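Local coordinates for protein 4-hydroxyphenylpyruvate dioxygenase (Pseudomonas putida, PDB 5HMQ) that catalyses the metal-dependent dehydration of 3-dehydroshikimate to protocatechuate, a common intermediate in the breakdown of quinate and shikimate, at residues C[207-215]-C[238-246]; C[159-169]-C[188-197]. All blocks are in the same frame, centred on the assembly; numbering follows the deposited sequence.

Overall arrangement
Both contacts belong to the N-terminal xylose isomerase-like TIM barrel and meet at its catalytic metal, with their centres about 15 Å apart. Contact 2 comes first along the chain, pairing strand 162-167 with strand 189-194; contact 1 follows, setting the end of helix 204-211 and the loop after it against strand 238-240 and the loop that follows. Strand 189-194 has strand 238-240 as its other neighbour in the parallel sheet, so the two contacts continue one another round the barrel. Three of the four protein ligands of the magnesium ion come from them: Asp167 and Gln193 from contact 2 and Glu241 from contact 1, with Glu136 completing the set.

Contact 1: residues C[207-215]-C[238-246]; sequences WSRHFRCFP and LSLEIFNDG. With MG (magnesium ion), chain K.
Ser208 meets the rim of the Phe243 ring, its backbone O lying 3.6 Å from CD2 near the ring plane. Its hydroxyl OG accepts a bond from Arg212 NE, 3.0 Å away, which ties the arginine back to the helix. Arg209 follows, its backbone O near CB of Phe243, while its guanidinium leaves for Glu206 and for Glu358 of the second subunit. The chain of Arg212 runs extended from CG to NE alongside Phe243, and CE2 of that ring sits over one guanidinium face. NH1 donates to the backbone O of Glu241 at 3.2 Å, nearly straight at 164° and in the guanidinium plane. The same NH1 lies 3.1 Å from Glu241 OE1, which binds the magnesium ion at 2.1 Å; Gln63 NE2 bonds the other oxygen, OE2. Cys213 turns its backbone O to CD1 of Ile242. Phe214 CE1 rests on CG1 of Ile242 and CD1 of Leu240, and Pro215 CD presses on Leu240 CD2 at 3.5 Å. The loop after helix 204-211 thus packs on the eighth TIM-barrel strand and the metal-binding residues just past it, with helix 252-276 behind Phe214, Pro215 and Leu240, and Met194 of strand 189-194 against Pro215.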
loop_
_atom_site.group_PDB
_atom_site.type_symbol
_atom_site.label_atom_id
_atom_site.label_comp_id
_atom_site.label_asym_id
_atom_site.label_seq_id
_atom_site.Cartn_x
_atom_site.Cartn_y
_atom_site.Cartn_z
ATOM N N TRP C 207 16.841 -1.900 11.683
ATOM C CA TRP C 207 17.068 -2.369 10.320
ATOM C C TRP C 207 16.323 -3.672 10.054
ATOM O O TRP C 207 15.695 -3.835 9.001
ATOM C CB TRP C 207 18.574 -2.534 10.101
ATOM C CG TRP C 207 19.024 -2.873 8.709
ATOM C CD1 TRP C 207 18.260 -2.938 7.581
ATOM C CD2 TRP C 207 20.364 -3.175 8.304
ATOM N NE1 TRP C 207 19.041 -3.275 6.500
ATOM C CE2 TRP C 207 20.337 -3.426 6.919
ATOM C CE3 TRP C 207 21.584 -3.263 8.981
ATOM C CZ2 TRP C 207 21.483 -3.756 6.198
ATOM C CZ3 TRP C 207 22.720 -3.593 8.265
ATOM C CH2 TRP C 207 22.661 -3.836 6.888
ATOM N N SER C 208 16.373 -4.610 11.003
ATOM C CA SER C 208 15.670 -5.878 10.833
ATOM C C SER C 208 14.164 -5.706 10.956
ATOM O O SER C 208 13.404 -6.392 10.264
ATOM C CB SER C 208 16.160 -6.894 11.865
ATOM O OG SER C 208 15.431 -8.104 11.778
ATOM N N ARG C 209 13.722 -4.790 11.819
ATOM C CA ARG C 209 12.299 -4.645 12.099
ATOM C C ARG C 209 11.525 -4.174 10.874
ATOM O O ARG C 209 10.423 -4.666 10.605
ATOM C CB ARG C 209 12.099 -3.661 13.257
ATOM C CG ARG C 209 10.647 -3.279 13.506
ATOM C CD ARG C 209 10.466 -2.438 14.768
ATOM N NE ARG C 209 10.656 -3.187 16.009
ATOM C CZ ARG C 209 11.518 -2.845 16.962
ATOM N NH1 ARG C 209 12.272 -1.762 16.816
ATOM N NH2 ARG C 209 11.623 -3.579 18.060
ATOM N N HIS C 210 12.090 -3.240 10.105
ATOM C CA HIS C 210 11.320 -2.539 9.090
ATOM C C HIS C 210 11.732 -2.808 7.649
ATOM O O HIS C 210 10.924 -2.561 6.748
ATOM C CB HIS C 210 11.391 -1.022 9.324
ATOM C CG HIS C 210 10.853 -0.582 10.650
ATOM N ND1 HIS C 210 9.513 -0.637 10.966
ATOM C CD2 HIS C 210 11.474 -0.056 11.733
ATOM C CE1 HIS C 210 9.332 -0.175 12.191
ATOM N NE2 HIS C 210 10.506 0.184 12.678
ATOM N N PHE C 211 12.948 -3.288 7.388
ATOM C CA PHE C 211 13.456 -3.303 6.018
ATOM C C PHE C 211 13.756 -4.683 5.450
ATOM O O PHE C 211 14.349 -4.769 4.368
ATOM C CB PHE C 211 14.689 -2.406 5.908
ATOM C CG PHE C 211 14.390 -0.963 6.165
ATOM C CD1 PHE C 211 13.908 -0.160 5.147
ATOM C CD2 PHE C 211 14.559 -0.414 7.422
ATOM C CE1 PHE C 211 13.612 1.168 5.372
ATOM C CE2 PHE C 211 14.268 0.916 7.651
ATOM C CZ PHE C 211 13.792 1.708 6.623
ATOM N N ARG C 212 13.372 -5.760 6.126
ATOM C CA ARG C 212 13.524 -7.075 5.521
ATOM C C ARG C 212 12.603 -7.192 4.310
ATOM O O ARG C 212 11.485 -6.673 4.310
ATOM C CB ARG C 212 13.208 -8.177 6.530
ATOM C CG ARG C 212 14.356 -8.542 7.448
ATOM C CD ARG C 212 13.963 -9.691 8.358
ATOM N NE ARG C 212 14.954 -9.939 9.401
ATOM C CZ ARG C 212 15.326 -11.149 9.805
ATOM N NH1 ARG C 212 14.797 -12.231 9.250
ATOM N NH2 ARG C 212 16.233 -11.278 10.765
ATOM N N CYS C 213 13.088 -7.859 3.265
ATOM C CA CYS C 213 12.289 -8.107 2.071
ATOM C C CYS C 213 12.714 -9.446 1.479
ATOM O O CYS C 213 13.633 -10.103 1.976
ATOM C CB CYS C 213 12.425 -6.962 1.060
ATOM S SG CYS C 213 14.130 -6.499 0.674
ATOM N N PHE C 214 12.045 -9.845 0.401
ATOM C CA PHE C 214 12.297 -11.151 -0.186
ATOM C C PHE C 214 13.610 -11.157 -0.967
ATOM O O PHE C 214 14.046 -10.117 -1.468
ATOM C CB PHE C 214 11.146 -11.556 -1.101
ATOM C CG PHE C 214 9.860 -11.820 -0.374
ATOM C CD1 PHE C 214 9.856 -12.536 0.812
ATOM C CD2 PHE C 214 8.654 -11.368 -0.882
ATOM C CE1 PHE C 214 8.674 -12.788 1.486
ATOM C CE2 PHE C 214 7.467 -11.616 -0.216
ATOM C CZ PHE C 214 7.477 -12.327 0.971
ATOM N N PRO C 215 14.267 -12.316 -1.053
ATOM C CA PRO C 215 15.525 -12.419 -1.807
ATOM C C PRO C 215 15.411 -11.836 -3.206
ATOM O O PRO C 215 14.504 -12.174 -3.970
ATOM C CB PRO C 215 15.785 -13.927 -1.846
ATOM C CG PRO C 215 15.122 -14.453 -0.626
ATOM C CD PRO C 215 13.925 -13.576 -0.370
ATOM N N LEU C 238 13.845 -24.616 3.396
ATOM C CA LEU C 238 14.323 -23.304 2.960
ATOM C C LEU C 238 13.175 -22.315 3.099
ATOM O O LEU C 238 12.165 -22.439 2.400
ATOM C CB LEU C 238 14.824 -23.342 1.518
ATOM C CG LEU C 238 15.321 -22.008 0.963
ATOM C CD1 LEU C 238 16.635 -21.587 1.603
ATOM C CD2 LEU C 238 15.420 -22.059 -0.552
ATOM N N SER C 239 13.334 -21.324 3.976
ATOM C CA SER C 239 12.201 -20.521 4.412
ATOM C C SER C 239 12.476 -19.032 4.223
ATOM O O SER C 239 13.569 -18.611 3.827
ATOM C CB SER C 239 11.852 -20.805 5.875
ATOM O OG SER C 239 10.592 -20.245 6.209
ATOM N N LEU C 240 11.447 -18.241 4.521
ATOM C CA LEU C 240 11.454 -16.790 4.383
ATOM C C LEU C 240 10.933 -16.183 5.675
ATOM O O LEU C 240 9.905 -16.626 6.195
ATOM C CB LEU C 240 10.578 -16.340 3.213
ATOM C CG LEU C 240 10.971 -16.832 1.823
ATOM C CD1 LEU C 240 9.821 -16.622 0.866
ATOM C CD2 LEU C 240 12.207 -16.111 1.343
ATOM N N GLU C 241 11.618 -15.160 6.182
ATOM C CA GLU C 241 11.176 -14.470 7.396
ATOM C C GLU C 241 11.293 -12.967 7.159
ATOM O O GLU C 241 12.393 -12.406 7.198
ATOM C CB GLU C 241 11.969 -14.902 8.626
ATOM C CG GLU C 241 11.386 -14.346 9.924
ATOM C CD GLU C 241 12.292 -14.546 11.119
ATOM O OE1 GLU C 241 13.529 -14.516 10.946
ATOM O OE2 GLU C 241 11.764 -14.725 12.238
ATOM N N ILE C 242 10.150 -12.328 6.920
ATOM C CA ILE C 242 10.030 -10.880 6.847
ATOM C C ILE C 242 9.114 -10.443 7.978
ATOM O O ILE C 242 8.231 -11.195 8.400
ATOM C CB ILE C 242 9.447 -10.454 5.479
ATOM C CG1 ILE C 242 10.316 -10.978 4.343
ATOM C CG2 ILE C 242 9.271 -8.940 5.381
ATOM C CD1 ILE C 242 11.770 -10.681 4.507
ATOM N N PHE C 243 9.328 -9.231 8.483
ATOM C CA PHE C 243 8.512 -8.713 9.575
ATOM C C PHE C 243 7.643 -7.598 9.006
ATOM O O PHE C 243 8.084 -6.451 8.890
ATOM C CB PHE C 243 9.381 -8.232 10.733
ATOM C CG PHE C 243 10.199 -9.323 11.365
ATOM C CD1 PHE C 243 9.595 -10.296 12.148
ATOM C CD2 PHE C 243 11.572 -9.376 11.179
ATOM C CE1 PHE C 243 10.343 -11.307 12.728
ATOM C CE2 PHE C 243 12.328 -10.382 11.760
ATOM C CZ PHE C 243 11.712 -11.350 12.535
ATOM N N ASN C 244 6.413 -7.941 8.644
ATOM C CA ASN C 244 5.406 -6.970 8.251
ATOM C C ASN C 244 4.433 -6.718 9.403
ATOM O O ASN C 244 4.558 -7.279 10.494
ATOM C CB ASN C 244 4.696 -7.441 6.981
ATOM C CG ASN C 244 5.405 -6.973 5.721
ATOM O OD1 ASN C 244 6.399 -6.249 5.794
ATOM N ND2 ASN C 244 4.915 -7.403 4.564
ATOM N N ASP C 245 3.446 -5.863 9.145
ATOM C CA ASP C 245 2.404 -5.574 10.117
ATOM C C ASP C 245 2.869 -4.822 11.352
ATOM O O ASP C 245 4.070 -4.660 11.573
ATOM N N GLY C 246 1.919 -4.346 12.155
ATOM C CA GLY C 246 0.503 -4.471 11.853
ATOM C C GLY C 246 0.044 -3.382 10.904
ATOM O O GLY C 246 -1.101 -3.364 10.452
HETATM MG MG MG K . 15.166 -15.200 12.033
HETATM O O HOH W 1 13.848 -15.950 13.379
HETATM O O HOH W 2 15.179 -13.552 13.127
#

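Contact 2: residues C[159-169]-C[188-197]; sequences HPALGVILDSF and KIFFVQMADA. With MG (magnesium ion), chain K.
Asp167 and Gln193 meet at the magnesium ion, where OD2 of Asp167 binds at 2.1 Å and OE1 of Gln193 at 2.0 Å. The metal draws these two oxygens to within 2.9 Å of each other, with the carboxylate and amide planes 81° apart. Two waters, Glu241 and Glu136 complete six ligands. In the second shell, Arg212 NH1 donates to Asp167 OD2, and Gln193 NE2 is held by Glu32, consistent with an amide turned oxygen to metal.

Both residues sit at the C-terminal ends of neighbouring parallel strands, where TIM barrels carry their active sites; strand 162-167, helix 168-172 and strand 189-194 form one of the beta-alpha-beta units. Asp167 also caps the helix, OD1 accepting a weak bond from Phe169 N. Next to it, Ser168 OG takes Ala195 N at 2.6 Å; chi1 of 63° sets the hydroxyl between its own backbone N and carbonyl carbon, facing the start of the loop after strand 189-194. Leu166 O receives Gln193 N at 2.7 Å, fixing the backbone of Gln193.

Farther from the metal, Val164 bridges Ile189 but Ile165 bridges Phe191: a beta bulge with Phe190 as the extra residue, its N still bonded to Val164 O. Gly163 CA sits over the centre of one Phe190 ring face, 3.5 Å from the centroid, a CH-pi contact; Arg132 makes a cation-pi contact with this ring. At the far end, Lys188, bent at chi2 and chi3, swings NZ back to Leu162 O at 2.9 Å and, more weakly, to His159 O.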
loop_
_atom_site.group_PDB
_atom_site.type_symbol
_atom_site.label_atom_id
_atom_site.label_comp_id
_atom_site.label_asym_id
_atom_site.label_seq_id
_atom_site.Cartn_x
_atom_site.Cartn_y
_atom_site.Cartn_z
ATOM N N HIS C 159 24.161 -32.636 21.351
ATOM C CA HIS C 159 22.916 -33.359 21.556
ATOM C C HIS C 159 22.171 -33.407 20.227
ATOM O O HIS C 159 22.017 -32.365 19.567
ATOM C CB HIS C 159 22.062 -32.684 22.639
ATOM C CG HIS C 159 20.962 -33.547 23.169
ATOM N ND1 HIS C 159 19.850 -33.880 22.427
ATOM C CD2 HIS C 159 20.803 -34.147 24.374
ATOM C CE1 HIS C 159 19.054 -34.648 23.150
ATOM N NE2 HIS C 159 19.609 -34.824 24.335
ATOM N N PRO C 160 21.687 -34.578 19.803
ATOM C CA PRO C 160 21.051 -34.672 18.477
ATOM C C PRO C 160 19.777 -33.857 18.345
ATOM O O PRO C 160 19.358 -33.573 17.215
ATOM C CB PRO C 160 20.775 -36.176 18.328
ATOM C CG PRO C 160 20.714 -36.689 19.728
ATOM C CD PRO C 160 21.721 -35.879 20.494
ATOM N N ALA C 161 19.144 -33.479 19.450
ATOM C CA ALA C 161 17.925 -32.688 19.409
ATOM C C ALA C 161 18.188 -31.186 19.417
ATOM O O ALA C 161 17.232 -30.407 19.453
ATOM C CB ALA C 161 17.018 -33.055 20.589
ATOM N N LEU C 162 19.450 -30.760 19.377
ATOM C CA LEU C 162 19.808 -29.348 19.408
ATOM C C LEU C 162 20.634 -29.021 18.173
ATOM O O LEU C 162 21.694 -29.616 17.955
ATOM C CB LEU C 162 20.583 -29.004 20.682
ATOM C CG LEU C 162 21.279 -27.641 20.688
ATOM C CD1 LEU C 162 20.259 -26.509 20.692
ATOM C CD2 LEU C 162 22.212 -27.521 21.876
ATOM N N GLY C 163 20.152 -28.074 17.373
ATOM C CA GLY C 163 20.804 -27.746 16.123
ATOM C C GLY C 163 20.938 -26.256 15.869
ATOM O O GLY C 163 20.610 -25.437 16.730
ATOM N N VAL C 164 21.430 -25.904 14.689
ATOM C CA VAL C 164 21.671 -24.519 14.305
ATOM C C VAL C 164 20.560 -24.059 13.372
ATOM O O VAL C 164 20.135 -24.803 12.477
ATOM C CB VAL C 164 23.053 -24.370 13.640
ATOM C CG1 VAL C 164 23.266 -22.943 13.148
ATOM C CG2 VAL C 164 24.150 -24.770 14.616
ATOM N N ILE C 165 20.083 -22.836 13.581
ATOM C CA ILE C 165 19.182 -22.168 12.651
ATOM C C ILE C 165 19.910 -20.956 12.089
ATOM O O ILE C 165 20.465 -20.153 12.849
ATOM C CB ILE C 165 17.857 -21.756 13.320
ATOM C CG1 ILE C 165 16.992 -22.993 13.589
ATOM C CG2 ILE C 165 17.109 -20.745 12.454
ATOM C CD1 ILE C 165 15.567 -22.676 13.995
ATOM N N LEU C 166 19.918 -20.833 10.763
ATOM C CA LEU C 166 20.626 -19.765 10.074
ATOM C C LEU C 166 19.635 -18.763 9.499
ATOM O O LEU C 166 18.614 -19.146 8.919
ATOM C CB LEU C 166 21.513 -20.321 8.955
ATOM C CG LEU C 166 22.628 -21.282 9.377
ATOM C CD1 LEU C 166 23.286 -21.915 8.160
ATOM C CD2 LEU C 166 23.660 -20.564 10.232
ATOM N N ASP C 167 19.959 -17.480 9.649
ATOM C CA ASP C 167 19.121 -16.376 9.195
ATOM C C ASP C 167 20.003 -15.428 8.398
ATOM O O ASP C 167 20.927 -14.825 8.955
ATOM C CB ASP C 167 18.472 -15.661 10.387
ATOM C CG ASP C 167 17.542 -14.528 9.976
ATOM O OD1 ASP C 167 17.932 -13.680 9.144
ATOM O OD2 ASP C 167 16.410 -14.479 10.502
ATOM N N SER C 168 19.710 -15.289 7.102
ATOM C CA SER C 168 20.600 -14.540 6.218
ATOM C C SER C 168 20.735 -13.084 6.645
ATOM O O SER C 168 21.811 -12.495 6.486
ATOM C CB SER C 168 20.109 -14.625 4.772
ATOM O OG SER C 168 18.832 -14.035 4.626
ATOM N N PHE C 169 19.679 -12.483 7.195
ATOM C CA PHE C 169 19.791 -11.086 7.602
ATOM C C PHE C 169 20.721 -10.935 8.798
ATOM O O PHE C 169 21.592 -10.059 8.810
ATOM C CB PHE C 169 18.421 -10.487 7.925
ATOM C CG PHE C 169 18.494 -9.039 8.330
ATOM C CD1 PHE C 169 18.775 -8.680 9.641
ATOM C CD2 PHE C 169 18.322 -8.037 7.391
ATOM C CE1 PHE C 169 18.876 -7.354 10.004
ATOM C CE2 PHE C 169 18.412 -6.707 7.753
ATOM C CZ PHE C 169 18.685 -6.366 9.061
ATOM N N LYS C 188 23.496 -30.953 11.447
ATOM C CA LYS C 188 23.401 -30.071 12.605
ATOM C C LYS C 188 22.759 -28.728 12.277
ATOM O O LYS C 188 22.523 -27.931 13.191
ATOM C CB LYS C 188 24.785 -29.851 13.227
ATOM C CG LYS C 188 25.426 -31.120 13.775
ATOM C CD LYS C 188 24.460 -31.923 14.650
ATOM C CE LYS C 188 24.073 -31.169 15.917
ATOM N NZ LYS C 188 23.062 -31.907 16.721
ATOM N N ILE C 189 22.489 -28.455 11.006
ATOM C CA ILE C 189 21.714 -27.289 10.603
ATOM C C ILE C 189 20.256 -27.721 10.517
ATOM O O ILE C 189 19.915 -28.619 9.740
ATOM C CB ILE C 189 22.206 -26.727 9.259
ATOM C CG1 ILE C 189 23.674 -26.307 9.359
ATOM C CG2 ILE C 189 21.345 -25.557 8.819
ATOM C CD1 ILE C 189 24.305 -25.975 8.019
ATOM N N PHE C 190 19.399 -27.103 11.329
ATOM C CA PHE C 190 18.001 -27.509 11.401
ATOM C C PHE C 190 17.065 -26.666 10.547
ATOM O O PHE C 190 15.990 -27.153 10.179
ATOM C CB PHE C 190 17.504 -27.475 12.851
ATOM C CG PHE C 190 17.985 -28.625 13.692
ATOM C CD1 PHE C 190 18.834 -29.588 13.163
ATOM C CD2 PHE C 190 17.570 -28.755 15.008
ATOM C CE1 PHE C 190 19.269 -30.650 13.937
ATOM C CE2 PHE C 190 18.000 -29.818 15.787
ATOM C CZ PHE C 190 18.853 -30.765 15.252
ATOM N N PHE C 191 17.436 -25.434 10.212
ATOM C CA PHE C 191 16.494 -24.546 9.543
ATOM C C PHE C 191 17.253 -23.368 8.954
ATOM O O PHE C 191 18.251 -22.913 9.519
ATOM C CB PHE C 191 15.419 -24.050 10.518
ATOM C CG PHE C 191 14.097 -23.769 9.870
ATOM C CD1 PHE C 191 13.186 -24.791 9.661
ATOM C CD2 PHE C 191 13.764 -22.488 9.468
ATOM C CE1 PHE C 191 11.966 -24.540 9.068
ATOM C CE2 PHE C 191 12.546 -22.230 8.875
ATOM C CZ PHE C 191 11.645 -23.257 8.671
ATOM N N VAL C 192 16.763 -22.873 7.820
ATOM C CA VAL C 192 17.372 -21.746 7.122
ATOM C C VAL C 192 16.281 -20.734 6.809
ATOM O O VAL C 192 15.286 -21.072 6.154
ATOM C CB VAL C 192 18.089 -22.181 5.832
ATOM C CG1 VAL C 192 18.567 -20.960 5.051
ATOM C CG2 VAL C 192 19.256 -23.100 6.152
ATOM N N GLN C 193 16.463 -19.503 7.278
ATOM C CA GLN C 193 15.560 -18.395 6.992
ATOM C C GLN C 193 16.261 -17.426 6.052
ATOM O O GLN C 193 17.326 -16.895 6.388
ATOM C CB GLN C 193 15.143 -17.673 8.272
ATOM C CG GLN C 193 14.375 -18.515 9.269
ATOM C CD GLN C 193 14.068 -17.744 10.534
ATOM O OE1 GLN C 193 14.869 -16.918 10.972
ATOM N NE2 GLN C 193 12.904 -17.998 11.124
HETATM N N MSE C 194 15.670 -17.196 4.885
HETATM C CA MSE C 194 16.200 -16.199 3.964
HETATM C C MSE C 194 15.469 -14.877 4.157
HETATM O O MSE C 194 14.242 -14.843 4.219
HETATM C CB MSE C 194 16.070 -16.666 2.514
HETATM C CG MSE C 194 16.725 -18.007 2.226
HETATM SE SE MSE C 194 18.625 -18.092 2.668
HETATM C CE MSE C 194 19.301 -16.702 1.478
ATOM N N ALA C 195 16.232 -13.791 4.265
ATOM C CA ALA C 195 15.656 -12.455 4.371
ATOM C C ALA C 195 16.620 -11.471 3.734
ATOM O O ALA C 195 17.767 -11.357 4.176
ATOM C CB ALA C 195 15.387 -12.081 5.829
ATOM N N ASP C 196 16.148 -10.735 2.736
ATOM C CA ASP C 196 16.951 -9.721 2.071
ATOM C C ASP C 196 16.648 -8.350 2.668
ATOM O O ASP C 196 15.680 -8.168 3.411
ATOM C CB ASP C 196 16.680 -9.736 0.563
ATOM C CG ASP C 196 17.835 -9.181 -0.247
ATOM O OD1 ASP C 196 18.801 -8.680 0.364
ATOM O OD2 ASP C 196 17.779 -9.252 -1.493
ATOM N N ALA C 197 17.495 -7.375 2.329
ATOM C CA ALA C 197 17.350 -6.021 2.856
ATOM C C ALA C 197 18.260 -5.046 2.120
ATOM O O ALA C 197 19.307 -5.447 1.592
ATOM C CB ALA C 197 17.665 -5.988 4.354
HETATM MG MG MG K . 15.166 -15.200 12.033
HETATM O O HOH W 3 21.353 -33.375 15.121
HETATM O O HOH W 1 13.848 -15.950 13.379
HETATM O O HOH W 2 15.179 -13.552 13.127
#